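Side-chain contacts in CS6 fimbrial subunit B, CS6 fimbrial subunit A (Escherichia coli, PDB 4B9G), which probably serves as a structural subunit of the CS6 colonization factor of enterotoxigenic E. coli, here fused to a donor strand from its partner CssA: residues A[53-58]-A[64-69]; A[36-41]-A[78-83]; A[21-26]-A[132-137]; A[41-46]-A[136-141]. All blocks are in the same frame, centred on the assembly; numbering follows the deposited sequence.

In the fold
All four contacts lie in the CssB part of the fusion, within a single chain of mostly beta structure. Contact 3 and contact 4 both end on strand 128-142, their centres about 12 Å apart, while contact 2 and contact 4 both use strand 37-44, their centres about 21 Å apart on opposite sides of the chain's centre. Contact 1 comes innermost along the chain, nested within the loops closed by the other three, and its centre is about 11 Å from those of contacts 2 and 3. Strand 145-160, which carries the CssA donor sequence, pairs with strands 21-28 and 128-142, the two strands that contact 3 joins, consistent with donor-strand complementation of a fimbrial subunit.

Contact 1 of 4, residues A[53-58]-A[64-69]; sequences KIVPTD and GQQIGK
V55 and Q66 meet through the aliphatic part of the glutamine, and the longer side chain is the one to follow. Q66 CB lies 3.8 Å from V55 CG2, and Q66 CG, next along, is 3.9 Å from the same methyl, so two methylenes of the glutamine rest on one branch of the valine. The valine's first torsion (chi1 68° for CG1) sets CG2 anti to the backbone N and carries that methyl to the glutamine stem. Beyond CG the glutamine bends (chi2 -52°), and its amide ends on two hydroxyls from the residues between the segments: OE1 is hydrogen-bonded to OG of S59 in the loop and NE2 to OG1 of T61 in the short strand 60-62. Glutamine suits the place because it offers an apolar stem to the valine and still satisfies a buried amide. A second meeting point lies further along, where P56 CB comes within 3.5 Å of G68 CA. The proline ring packs directly on main chain, at the bare CA of G68, which is why a glycine suits this place. Beyond it, one water bridges the segments, donating to T57 O at 2.7 Å and accepting from K69 N at 3.0 Å. The two short strand pieces are inclined at 51° rather than paired with each other. Strands 51-56 and 65-72 each pair antiparallel with strand 128-142, strand 65-72 also pairs with strand 79-88, and P56 reaches across to Y82 of that last strand.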
loop_
_atom_site.group_PDB
_atom_site.type_symbol
_atom_site.label_atom_id
_atom_site.label_comp_id
_atom_site.label_asym_id
_atom_site.label_seq_id
_atom_site.Cartn_x
_atom_site.Cartn_y
_atom_site.Cartn_z
ATOM N N LYS A 53 2.347 -8.619 6.031
ATOM C CA LYS A 53 2.665 -7.225 6.249
ATOM C C LYS A 53 2.496 -6.481 4.941
ATOM O O LYS A 53 2.972 -6.948 3.903
ATOM C CB LYS A 53 4.071 -7.037 6.752
ATOM C CG LYS A 53 4.564 -5.696 7.011
ATOM C CD LYS A 53 5.959 -5.619 7.517
ATOM C CE LYS A 53 6.422 -4.308 7.887
ATOM N NZ LYS A 53 7.841 -4.398 8.287
ATOM N N ILE A 54 1.841 -5.325 4.999
ATOM C CA ILE A 54 1.658 -4.486 3.815
ATOM C C ILE A 54 1.765 -3.027 4.256
ATOM O O ILE A 54 0.896 -2.525 4.971
ATOM C CB ILE A 54 0.338 -4.836 3.071
ATOM C CG1 ILE A 54 0.143 -3.894 1.893
ATOM C CG2 ILE A 54 -0.888 -4.853 3.998
ATOM C CD1 ILE A 54 -0.982 -4.295 0.979
ATOM N N VAL A 55 2.813 -2.346 3.901
ATOM C CA VAL A 55 3.207 -1.057 4.366
ATOM C C VAL A 55 3.962 -0.261 3.288
ATOM O O VAL A 55 4.815 -0.818 2.631
ATOM C CB VAL A 55 4.013 -1.179 5.697
ATOM C CG1 VAL A 55 5.270 -1.795 5.449
ATOM C CG2 VAL A 55 4.274 0.088 6.308
ATOM N N PRO A 56 3.611 1.031 3.086
ATOM C CA PRO A 56 4.433 1.790 2.139
ATOM C C PRO A 56 5.893 1.765 2.550
ATOM O O PRO A 56 6.224 1.831 3.734
ATOM C CB PRO A 56 3.850 3.202 2.250
ATOM C CG PRO A 56 2.415 2.971 2.736
ATOM C CD PRO A 56 2.541 1.841 3.693
ATOM N N THR A 57 6.767 1.710 1.599
ATOM C CA THR A 57 8.160 1.860 1.776
ATOM C C THR A 57 8.482 3.228 2.329
ATOM O O THR A 57 7.848 4.223 2.030
ATOM C CB THR A 57 8.811 1.464 0.482
ATOM O OG1 THR A 57 8.173 0.225 0.060
ATOM C CG2 THR A 57 10.178 1.224 0.681
ATOM N N ASP A 58 9.395 3.239 3.255
ATOM C CA ASP A 58 9.801 4.529 3.846
ATOM C C ASP A 58 8.679 5.324 4.546
ATOM O O ASP A 58 8.662 6.553 4.480
ATOM C CB ASP A 58 10.476 5.424 2.786
ATOM C CG ASP A 58 11.648 4.738 2.090
ATOM O OD1 ASP A 58 12.303 3.880 2.721
ATOM O OD2 ASP A 58 11.917 5.064 0.912
ATOM N N GLY A 64 -1.329 7.106 14.370
ATOM C CA GLY A 64 -1.376 5.659 14.497
ATOM C C GLY A 64 -1.223 4.890 13.188
ATOM O O GLY A 64 -1.396 3.671 13.160
ATOM N N GLN A 65 -0.895 5.584 12.105
ATOM C CA GLN A 65 -0.862 4.987 10.773
ATOM C C GLN A 65 0.507 5.181 10.145
ATOM O O GLN A 65 1.154 6.209 10.343
ATOM C CB GLN A 65 -1.930 5.631 9.878
ATOM C CG GLN A 65 -3.314 5.471 10.427
ATOM C CD GLN A 65 -4.350 6.115 9.541
ATOM O OE1 GLN A 65 -4.150 7.221 9.034
ATOM N NE2 GLN A 65 -5.467 5.431 9.342
ATOM N N GLN A 66 0.888 4.218 9.305
ATOM C CA GLN A 66 2.081 4.319 8.477
ATOM C C GLN A 66 1.760 5.068 7.175
ATOM O O GLN A 66 1.093 4.564 6.281
ATOM C CB GLN A 66 2.623 2.934 8.152
ATOM C CG GLN A 66 3.111 2.205 9.387
ATOM C CD GLN A 66 4.090 3.042 10.186
ATOM O OE1 GLN A 66 5.135 3.451 9.665
ATOM N NE2 GLN A 66 3.749 3.339 11.442
ATOM N N ILE A 67 2.226 6.304 7.090
ATOM C CA ILE A 67 1.959 7.169 5.955
ATOM C C ILE A 67 3.081 7.045 4.929
ATOM O O ILE A 67 4.256 7.245 5.251
ATOM C CB ILE A 67 1.807 8.621 6.416
ATOM C CG1 ILE A 67 0.696 8.749 7.475
ATOM C CG2 ILE A 67 1.536 9.524 5.218
ATOM C CD1 ILE A 67 -0.639 8.234 7.081
ATOM N N GLY A 68 2.729 6.695 3.694
ATOM C CA GLY A 68 3.666 6.666 2.588
ATOM C C GLY A 68 3.475 7.862 1.673
ATOM O O GLY A 68 2.530 8.643 1.815
ATOM N N LYS A 69 4.400 7.991 0.727
ATOM C CA LYS A 69 4.355 9.059 -0.269
ATOM C C LYS A 69 4.394 8.499 -1.693
ATOM O O LYS A 69 5.148 7.556 -1.989
ATOM C CB LYS A 69 5.549 10.004 -0.112
ATOM C CG LYS A 69 5.482 10.883 1.104
ATOM C CD LYS A 69 6.633 11.868 1.101
ATOM C CE LYS A 69 6.303 13.075 1.954
ATOM N NZ LYS A 69 6.934 13.034 3.291
HETATM O O HOH W 1 6.963 6.577 1.152
#

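Contact 2 of 4, residues A[36-41]-A[78-83]; sequences SQLYTV and QNMNYY
L38 CD1 is the apolar centre, a single methyl that touches the CB atoms of two residues of strand 79-88. It is 3.9 Å from Y82 CB and 4.2 Å from M80 CB. Leucine suits the place because its forked apolar end reaches both stems from a buried position; the chain turns a corner here. Working outward, Y39 and Y82 form an offset edge-to-face pair, the edge of Y39 turned toward the face of Y82, with ring centroids 5.4 Å apart and planes at 73°. Apolar contact within the pair is closest at Y39 CE2, 3.8 Å from Y82 CZ. Both tyrosines hold CG between the backbone N and the carbonyl carbon (chi1 66° for Y39), which sends the rings across the space between the strands. At the polar edge Y39 OH and Y82 OH are hydrogen-bonded at 2.8 Å, and either may be the donor; Y82 OH lies near the plane of the Y39 ring, at its edge. A113 of strand 108-119 and V156 of the fused CssA donor strand 145-160 also touch both tyrosines. The chemistry implies a buried interface in which two aromatic residues carry polar groups into the core and each hydroxyl supplies the other with a partner.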
loop_
_atom_site.group_PDB
_atom_site.type_symbol
_atom_site.label_atom_id
_atom_site.label_comp_id
_atom_site.label_asym_id
_atom_site.label_seq_id
_atom_site.Cartn_x
_atom_site.Cartn_y
_atom_site.Cartn_z
ATOM N N SER A 36 -9.750 9.656 -1.124
ATOM C CA SER A 36 -9.697 9.088 -2.449
ATOM C C SER A 36 -8.721 7.944 -2.536
ATOM O O SER A 36 -7.691 7.956 -1.872
ATOM C CB SER A 36 -9.394 10.094 -3.540
ATOM O OG SER A 36 -10.245 11.157 -3.595
ATOM N N GLN A 37 -9.072 6.961 -3.362
ATOM C CA GLN A 37 -8.191 5.842 -3.587
ATOM C C GLN A 37 -7.175 6.180 -4.666
ATOM O O GLN A 37 -7.523 6.541 -5.796
ATOM C CB GLN A 37 -8.984 4.603 -4.016
ATOM C CG GLN A 37 -9.951 4.093 -2.979
ATOM C CD GLN A 37 -10.824 2.998 -3.540
ATOM O OE1 GLN A 37 -10.345 1.930 -3.889
ATOM N NE2 GLN A 37 -12.107 3.272 -3.666
ATOM N N LEU A 38 -5.888 6.037 -4.348
ATOM C CA LEU A 38 -4.803 6.334 -5.286
ATOM C C LEU A 38 -4.398 5.110 -6.112
ATOM O O LEU A 38 -4.015 5.251 -7.285
ATOM C CB LEU A 38 -3.609 6.888 -4.542
ATOM C CG LEU A 38 -3.878 8.149 -3.719
ATOM C CD1 LEU A 38 -2.589 8.619 -3.022
ATOM C CD2 LEU A 38 -4.492 9.269 -4.558
ATOM N N TYR A 39 -4.445 3.939 -5.493
ATOM C CA TYR A 39 -4.222 2.659 -6.148
ATOM C C TYR A 39 -4.862 1.590 -5.272
ATOM O O TYR A 39 -5.170 1.845 -4.099
ATOM C CB TYR A 39 -2.734 2.389 -6.429
ATOM C CG TYR A 39 -1.823 2.195 -5.235
ATOM C CD1 TYR A 39 -1.720 0.966 -4.607
ATOM C CD2 TYR A 39 -1.037 3.234 -4.759
ATOM C CE1 TYR A 39 -0.835 0.766 -3.544
ATOM C CE2 TYR A 39 -0.154 3.054 -3.692
ATOM C CZ TYR A 39 -0.045 1.810 -3.095
ATOM O OH TYR A 39 0.827 1.561 -2.062
ATOM N N THR A 40 -5.043 0.405 -5.833
ATOM C CA THR A 40 -5.528 -0.731 -5.049
ATOM C C THR A 40 -4.546 -1.897 -5.227
ATOM O O THR A 40 -3.679 -1.905 -6.134
ATOM C CB THR A 40 -6.928 -1.066 -5.414
ATOM O OG1 THR A 40 -7.900 -0.092 -5.061
ATOM C CG2 THR A 40 -7.052 -1.604 -6.685
ATOM N N VAL A 41 -4.665 -2.856 -4.324
ATOM C CA VAL A 41 -3.797 -4.025 -4.247
ATOM C C VAL A 41 -4.697 -5.249 -4.112
ATOM O O VAL A 41 -5.631 -5.251 -3.287
ATOM C CB VAL A 41 -2.880 -3.955 -3.009
ATOM C CG1 VAL A 41 -1.917 -5.147 -2.977
ATOM C CG2 VAL A 41 -2.134 -2.626 -2.959
ATOM N N GLN A 78 6.619 17.785 -5.233
ATOM C CA GLN A 78 5.188 17.494 -5.206
ATOM C C GLN A 78 4.963 16.036 -4.841
ATOM O O GLN A 78 5.525 15.133 -5.477
ATOM C CB GLN A 78 4.568 17.797 -6.567
ATOM C CG GLN A 78 4.640 19.251 -6.939
ATOM C CD GLN A 78 3.872 19.556 -8.200
ATOM O OE1 GLN A 78 2.855 18.951 -8.477
ATOM N NE2 GLN A 78 4.356 20.500 -8.971
ATOM N N ASN A 79 4.169 15.791 -3.808
ATOM C CA ASN A 79 3.943 14.426 -3.370
ATOM C C ASN A 79 2.588 14.291 -2.680
ATOM O O ASN A 79 1.989 15.277 -2.236
ATOM C CB ASN A 79 5.090 13.967 -2.468
ATOM C CG ASN A 79 5.245 14.852 -1.250
ATOM O OD1 ASN A 79 4.320 15.011 -0.464
ATOM N ND2 ASN A 79 6.393 15.483 -1.125
ATOM N N MET A 80 2.113 13.051 -2.640
ATOM C CA MET A 80 0.835 12.684 -2.038
ATOM C C MET A 80 1.093 11.734 -0.881
ATOM O O MET A 80 1.773 10.725 -1.049
ATOM C CB MET A 80 -0.045 11.988 -3.078
ATOM C CG MET A 80 -0.324 12.831 -4.310
ATOM S SD MET A 80 -1.291 11.878 -5.483
ATOM C CE MET A 80 -1.522 13.083 -6.796
ATOM N N ASN A 81 0.505 12.034 0.272
ATOM C CA ASN A 81 0.548 11.167 1.433
ATOM C C ASN A 81 -0.638 10.201 1.445
ATOM O O ASN A 81 -1.748 10.579 1.060
ATOM C CB ASN A 81 0.474 12.000 2.711
ATOM C CG ASN A 81 1.640 12.930 2.882
ATOM O OD1 ASN A 81 2.753 12.615 2.517
ATOM N ND2 ASN A 81 1.377 14.096 3.451
ATOM N N TYR A 82 -0.427 8.972 1.922
ATOM C CA TYR A 82 -1.506 7.996 1.953
ATOM C C TYR A 82 -1.250 6.924 3.001
ATOM O O TYR A 82 -0.120 6.738 3.440
ATOM C CB TYR A 82 -1.701 7.336 0.578
ATOM C CG TYR A 82 -0.608 6.372 0.189
ATOM C CD1 TYR A 82 0.572 6.802 -0.411
ATOM C CD2 TYR A 82 -0.758 5.009 0.415
ATOM C CE1 TYR A 82 1.560 5.904 -0.772
ATOM C CE2 TYR A 82 0.218 4.099 0.040
ATOM C CZ TYR A 82 1.373 4.547 -0.556
ATOM O OH TYR A 82 2.318 3.616 -0.963
ATOM N N TYR A 83 -2.305 6.185 3.349
ATOM C CA TYR A 83 -2.178 4.986 4.166
ATOM C C TYR A 83 -2.904 3.822 3.476
ATOM O O TYR A 83 -3.730 4.021 2.569
ATOM C CB TYR A 83 -2.742 5.177 5.584
ATOM C CG TYR A 83 -4.212 5.438 5.649
ATOM C CD1 TYR A 83 -5.126 4.398 5.717
ATOM C CD2 TYR A 83 -4.687 6.749 5.617
ATOM C CE1 TYR A 83 -6.490 4.675 5.777
ATOM C CE2 TYR A 83 -6.031 7.029 5.678
ATOM C CZ TYR A 83 -6.928 5.997 5.754
ATOM O OH TYR A 83 -8.277 6.252 5.847
#

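Contact 3 of 4, residues A[21-26]-A[132-137]; sequences VRIIPV and GHLTVS
V21 and V136 share a first torsion near 180° (chi1 -178° for V21), with CG1 of each anti to its main-chain nitrogen, yet different branches do the touching. V21 contributes CG2, the methyl beside its backbone N, and V136 contributes CG1. V21 CG2 approaches V136 CG1 from the side, at 4.4 Å. In the second pair the leucine is extended and the isoleucine is folded: L134 carries CG anti to N, and its chi2 of 70° leaves CD2 as the outermost methyl, pointing into the interior. The chain of I23 bends at chi2 (-62°), which brings CD1 round to lie 4.3 Å from L134 CD2. The backbones are well apart, 8.6 Å between V21 CA and V136 CA, so it is the methyl groups alone that span the interval. Beta-branched and leucine side chains suit this, since each presents a broad hydrocarbon end with no polar atom needing a partner. V41 of strand 37-44 packs alongside, against both V21 and L134. F154 and V156, from the donor-strand part of the fusion, touch V21 and L134 respectively. Strands 21-28 and 128-142 both pair with that donor strand, one parallel and one antiparallel. The chemistry is purely dispersive and hydrophobic: light methyl contacts between strands that flank the same inserted strand.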
loop_
_atom_site.group_PDB
_atom_site.type_symbol
_atom_site.label_atom_id
_atom_site.label_comp_id
_atom_site.label_asym_id
_atom_site.label_seq_id
_atom_site.Cartn_x
_atom_site.Cartn_y
_atom_site.Cartn_z
ATOM N N VAL A 21 0.550 -11.047 -5.911
ATOM C CA VAL A 21 0.125 -9.678 -5.729
ATOM C C VAL A 21 0.035 -8.922 -7.035
ATOM O O VAL A 21 0.911 -9.035 -7.890
ATOM C CB VAL A 21 1.096 -8.934 -4.783
ATOM C CG1 VAL A 21 0.697 -7.567 -4.527
ATOM C CG2 VAL A 21 1.333 -9.673 -3.549
ATOM N N ARG A 22 -1.022 -8.113 -7.193
ATOM C CA ARG A 22 -1.133 -7.175 -8.293
ATOM C C ARG A 22 -1.496 -5.783 -7.742
ATOM O O ARG A 22 -2.239 -5.647 -6.764
ATOM C CB ARG A 22 -2.216 -7.663 -9.281
ATOM C CG ARG A 22 -2.790 -6.714 -10.253
ATOM C CD ARG A 22 -3.637 -7.494 -11.210
ATOM N NE ARG A 22 -5.084 -7.593 -10.986
ATOM C CZ ARG A 22 -5.992 -6.855 -11.617
ATOM N NH1 ARG A 22 -5.637 -5.870 -12.433
ATOM N NH2 ARG A 22 -7.277 -7.125 -11.434
ATOM N N ILE A 23 -0.995 -4.753 -8.418
ATOM C CA ILE A 23 -1.253 -3.348 -8.130
ATOM C C ILE A 23 -2.087 -2.760 -9.274
ATOM O O ILE A 23 -1.816 -3.030 -10.457
ATOM C CB ILE A 23 0.055 -2.557 -8.065
ATOM C CG1 ILE A 23 1.083 -3.229 -7.144
ATOM C CG2 ILE A 23 -0.245 -1.087 -7.719
ATOM C CD1 ILE A 23 0.666 -3.342 -5.700
ATOM N N ILE A 24 -3.099 -1.965 -8.918
ATOM C CA ILE A 24 -3.991 -1.325 -9.887
ATOM C C ILE A 24 -4.008 0.187 -9.622
ATOM O O ILE A 24 -4.657 0.654 -8.681
ATOM C CB ILE A 24 -5.440 -1.872 -9.812
ATOM C CG1 ILE A 24 -5.470 -3.401 -9.750
ATOM C CG2 ILE A 24 -6.239 -1.354 -11.001
ATOM C CD1 ILE A 24 -6.863 -3.999 -9.625
ATOM N N PRO A 25 -3.258 0.982 -10.410
ATOM C CA PRO A 25 -3.301 2.446 -10.232
ATOM C C PRO A 25 -4.674 3.025 -10.519
ATOM O O PRO A 25 -5.389 2.499 -11.372
ATOM C CB PRO A 25 -2.275 2.960 -11.258
ATOM C CG PRO A 25 -1.341 1.774 -11.429
ATOM C CD PRO A 25 -2.240 0.581 -11.405
ATOM N N VAL A 26 -5.004 4.117 -9.831
ATOM C CA VAL A 26 -6.166 4.931 -10.151
ATOM C C VAL A 26 -5.674 6.184 -10.864
ATOM O O VAL A 26 -4.656 6.792 -10.495
ATOM C CB VAL A 26 -6.994 5.290 -8.896
ATOM C CG1 VAL A 26 -8.212 6.144 -9.248
ATOM C CG2 VAL A 26 -7.443 4.016 -8.175
ATOM N N GLY A 132 5.876 5.427 -6.119
ATOM C CA GLY A 132 6.568 4.998 -4.914
ATOM C C GLY A 132 6.682 3.488 -4.898
ATOM O O GLY A 132 6.556 2.843 -5.952
ATOM N N HIS A 133 6.880 2.925 -3.704
ATOM C CA HIS A 133 6.957 1.483 -3.527
ATOM C C HIS A 133 6.148 1.071 -2.319
ATOM O O HIS A 133 5.992 1.843 -1.373
ATOM C CB HIS A 133 8.396 1.017 -3.339
ATOM C CG HIS A 133 9.215 1.117 -4.587
ATOM N ND1 HIS A 133 9.794 2.300 -4.989
ATOM C CD2 HIS A 133 9.536 0.204 -5.534
ATOM C CE1 HIS A 133 10.437 2.111 -6.127
ATOM N NE2 HIS A 133 10.311 0.845 -6.474
ATOM N N LEU A 134 5.653 -0.163 -2.378
ATOM C CA LEU A 134 4.855 -0.761 -1.319
ATOM C C LEU A 134 5.539 -2.061 -0.904
ATOM O O LEU A 134 5.755 -2.934 -1.738
ATOM C CB LEU A 134 3.459 -1.082 -1.849
ATOM C CG LEU A 134 2.532 -1.777 -0.864
ATOM C CD1 LEU A 134 2.089 -0.853 0.277
ATOM C CD2 LEU A 134 1.344 -2.331 -1.605
ATOM N N THR A 135 5.869 -2.192 0.377
ATOM C CA THR A 135 6.435 -3.423 0.909
ATOM C C THR A 135 5.305 -4.392 1.243
ATOM O O THR A 135 4.390 -4.069 2.003
ATOM C CB THR A 135 7.230 -3.178 2.191
ATOM O OG1 THR A 135 8.307 -2.264 1.920
ATOM C CG2 THR A 135 7.748 -4.493 2.771
ATOM N N VAL A 136 5.382 -5.597 0.668
ATOM C CA VAL A 136 4.535 -6.711 1.076
ATOM C C VAL A 136 5.461 -7.833 1.518
ATOM O O VAL A 136 6.436 -8.164 0.834
ATOM C CB VAL A 136 3.608 -7.205 -0.060
ATOM C CG1 VAL A 136 2.724 -8.355 0.419
ATOM C CG2 VAL A 136 2.766 -6.059 -0.629
ATOM N N SER A 137 5.180 -8.391 2.692
ATOM C CA SER A 137 5.951 -9.501 3.231
ATOM C C SER A 137 5.008 -10.620 3.663
ATOM O O SER A 137 3.918 -10.369 4.181
ATOM C CB SER A 137 6.807 -9.072 4.423
ATOM O OG SER A 137 7.631 -7.976 4.059
#

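Contact 4 of 4, residues A[41-46]-A[136-141]; sequences VEMTIP and VSFYSN
F138 carries the most buried surface of this contact, and it is met by two residues, M43 and P46. The P46 and F138 side chains cross at about a right angle, with P46 CD 3.7 Å from F138 CE2, neither squarely over the ring nor in its plane. M43 comes to a different part of the same ring: its sulfur SD lies at the edge, near the ring plane, 4.3 Å from F138 CE1. From SD the methionine chain bends (chi3 69°) and turns its methyl toward V136, two residues earlier in the same strand, so that M43 CE stands 4.0 Å from V136 CG1. The M43 and V136 side chains run antiparallel alongside one another, and the one flexible side chain thus touches both V136 and F138. Methionine suits this interior position, because its unbranched apolar chain can bend to follow two neighbours; proline gives a compact, rigid hydrocarbon group for the ring to pack beside, where the chain has just left strand 37-44. That strand pairs with strands 21-28 and 108-119, and M43 also packs on Y109 and F111 of the latter. F138 also touches V52 of strand 51-56, which pairs with strand 128-142, so the contact joins strand 37-44 and the turn after it to strand 128-142.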
loop_
_atom_site.group_PDB
_atom_site.type_symbol
_atom_site.label_atom_id
_atom_site.label_comp_id
_atom_site.label_asym_id
_atom_site.label_seq_id
_atom_site.Cartn_x
_atom_site.Cartn_y
_atom_site.Cartn_z
ATOM N N VAL A 41 -4.665 -2.856 -4.324
ATOM C CA VAL A 41 -3.797 -4.025 -4.247
ATOM C C VAL A 41 -4.697 -5.249 -4.112
ATOM O O VAL A 41 -5.631 -5.251 -3.287
ATOM C CB VAL A 41 -2.880 -3.955 -3.009
ATOM C CG1 VAL A 41 -1.917 -5.147 -2.977
ATOM C CG2 VAL A 41 -2.134 -2.626 -2.959
ATOM N N GLU A 42 -4.428 -6.289 -4.899
ATOM C CA GLU A 42 -5.167 -7.551 -4.805
ATOM C C GLU A 42 -4.171 -8.681 -4.658
ATOM O O GLU A 42 -3.136 -8.695 -5.328
ATOM C CB GLU A 42 -6.085 -7.753 -6.022
ATOM C CG GLU A 42 -7.032 -6.558 -6.226
ATOM C CD GLU A 42 -8.226 -6.825 -7.129
ATOM O OE1 GLU A 42 -8.243 -7.829 -7.855
ATOM O OE2 GLU A 42 -9.159 -6.006 -7.131
ATOM N N MET A 43 -4.465 -9.637 -3.781
ATOM C CA MET A 43 -3.587 -10.791 -3.588
ATOM C C MET A 43 -4.370 -12.018 -3.157
ATOM O O MET A 43 -5.400 -11.921 -2.525
ATOM C CB MET A 43 -2.491 -10.512 -2.567
ATOM C CG MET A 43 -2.998 -10.305 -1.132
ATOM S SD MET A 43 -1.688 -9.917 0.119
ATOM C CE MET A 43 -1.169 -8.266 -0.350
ATOM N N THR A 44 -3.903 -13.194 -3.529
ATOM C CA THR A 44 -4.449 -14.426 -2.915
ATOM C C THR A 44 -3.320 -15.040 -2.113
ATOM O O THR A 44 -2.212 -15.089 -2.539
ATOM C CB THR A 44 -5.072 -15.449 -3.928
ATOM O OG1 THR A 44 -6.193 -14.857 -4.583
ATOM C CG2 THR A 44 -5.560 -16.724 -3.235
ATOM N N ILE A 45 -3.617 -15.517 -0.940
ATOM C CA ILE A 45 -2.583 -16.003 -0.043
ATOM C C ILE A 45 -2.133 -17.412 -0.462
ATOM O O ILE A 45 -2.957 -18.333 -0.483
ATOM C CB ILE A 45 -3.177 -16.049 1.365
ATOM C CG1 ILE A 45 -3.764 -14.674 1.761
ATOM C CG2 ILE A 45 -2.138 -16.544 2.348
ATOM C CD1 ILE A 45 -2.812 -13.496 1.671
ATOM N N PRO A 46 -0.836 -17.607 -0.755
ATOM C CA PRO A 46 -0.383 -18.951 -1.112
ATOM C C PRO A 46 -0.436 -19.893 0.073
ATOM O O PRO A 46 -0.305 -19.501 1.226
ATOM C CB PRO A 46 1.082 -18.734 -1.509
ATOM C CG PRO A 46 1.201 -17.290 -1.828
ATOM C CD PRO A 46 0.238 -16.613 -0.912
ATOM N N VAL A 136 5.382 -5.597 0.668
ATOM C CA VAL A 136 4.535 -6.711 1.076
ATOM C C VAL A 136 5.461 -7.833 1.518
ATOM O O VAL A 136 6.436 -8.164 0.834
ATOM C CB VAL A 136 3.608 -7.205 -0.060
ATOM C CG1 VAL A 136 2.724 -8.355 0.419
ATOM C CG2 VAL A 136 2.766 -6.059 -0.629
ATOM N N SER A 137 5.180 -8.391 2.692
ATOM C CA SER A 137 5.951 -9.501 3.231
ATOM C C SER A 137 5.008 -10.620 3.663
ATOM O O SER A 137 3.918 -10.369 4.181
ATOM C CB SER A 137 6.807 -9.072 4.423
ATOM O OG SER A 137 7.631 -7.976 4.059
ATOM N N PHE A 138 5.450 -11.857 3.424
ATOM C CA PHE A 138 4.737 -13.070 3.798
ATOM C C PHE A 138 5.523 -13.789 4.903
ATOM O O PHE A 138 6.756 -13.850 4.858
ATOM C CB PHE A 138 4.622 -14.023 2.605
ATOM C CG PHE A 138 3.675 -13.574 1.503
ATOM C CD1 PHE A 138 2.758 -12.547 1.667
ATOM C CD2 PHE A 138 3.682 -14.249 0.297
ATOM C CE1 PHE A 138 1.871 -12.206 0.638
ATOM C CE2 PHE A 138 2.797 -13.929 -0.715
ATOM C CZ PHE A 138 1.889 -12.908 -0.544
ATOM N N TYR A 139 4.798 -14.374 5.857
ATOM C CA TYR A 139 5.373 -15.040 7.024
ATOM C C TYR A 139 4.757 -16.417 7.211
ATOM O O TYR A 139 3.583 -16.647 6.879
ATOM C CB TYR A 139 5.097 -14.250 8.315
ATOM C CG TYR A 139 5.653 -12.855 8.274
ATOM C CD1 TYR A 139 4.945 -11.836 7.639
ATOM C CD2 TYR A 139 6.886 -12.540 8.837
ATOM C CE1 TYR A 139 5.445 -10.560 7.558
ATOM C CE2 TYR A 139 7.394 -11.239 8.758
ATOM C CZ TYR A 139 6.663 -10.257 8.106
ATOM O OH TYR A 139 7.115 -8.960 8.003
ATOM N N SER A 140 5.531 -17.312 7.808
ATOM C CA SER A 140 4.999 -18.544 8.364
ATOM C C SER A 140 5.072 -18.420 9.891
ATOM O O SER A 140 5.962 -17.763 10.403
ATOM C CB SER A 140 5.862 -19.709 7.920
ATOM O OG SER A 140 7.149 -19.577 8.487
ATOM N N ASN A 141 4.221 -19.041 10.631
ATOM C CA ASN A 141 4.260 -19.000 12.054
ATOM C C ASN A 141 4.179 -20.436 12.506
ATOM O O ASN A 141 3.119 -20.976 12.575
ATOM C CB ASN A 141 3.240 -18.036 12.651
ATOM C CG ASN A 141 3.359 -17.934 14.175
ATOM O OD1 ASN A 141 3.102 -18.901 14.888
ATOM N ND2 ASN A 141 3.757 -16.786 14.652
#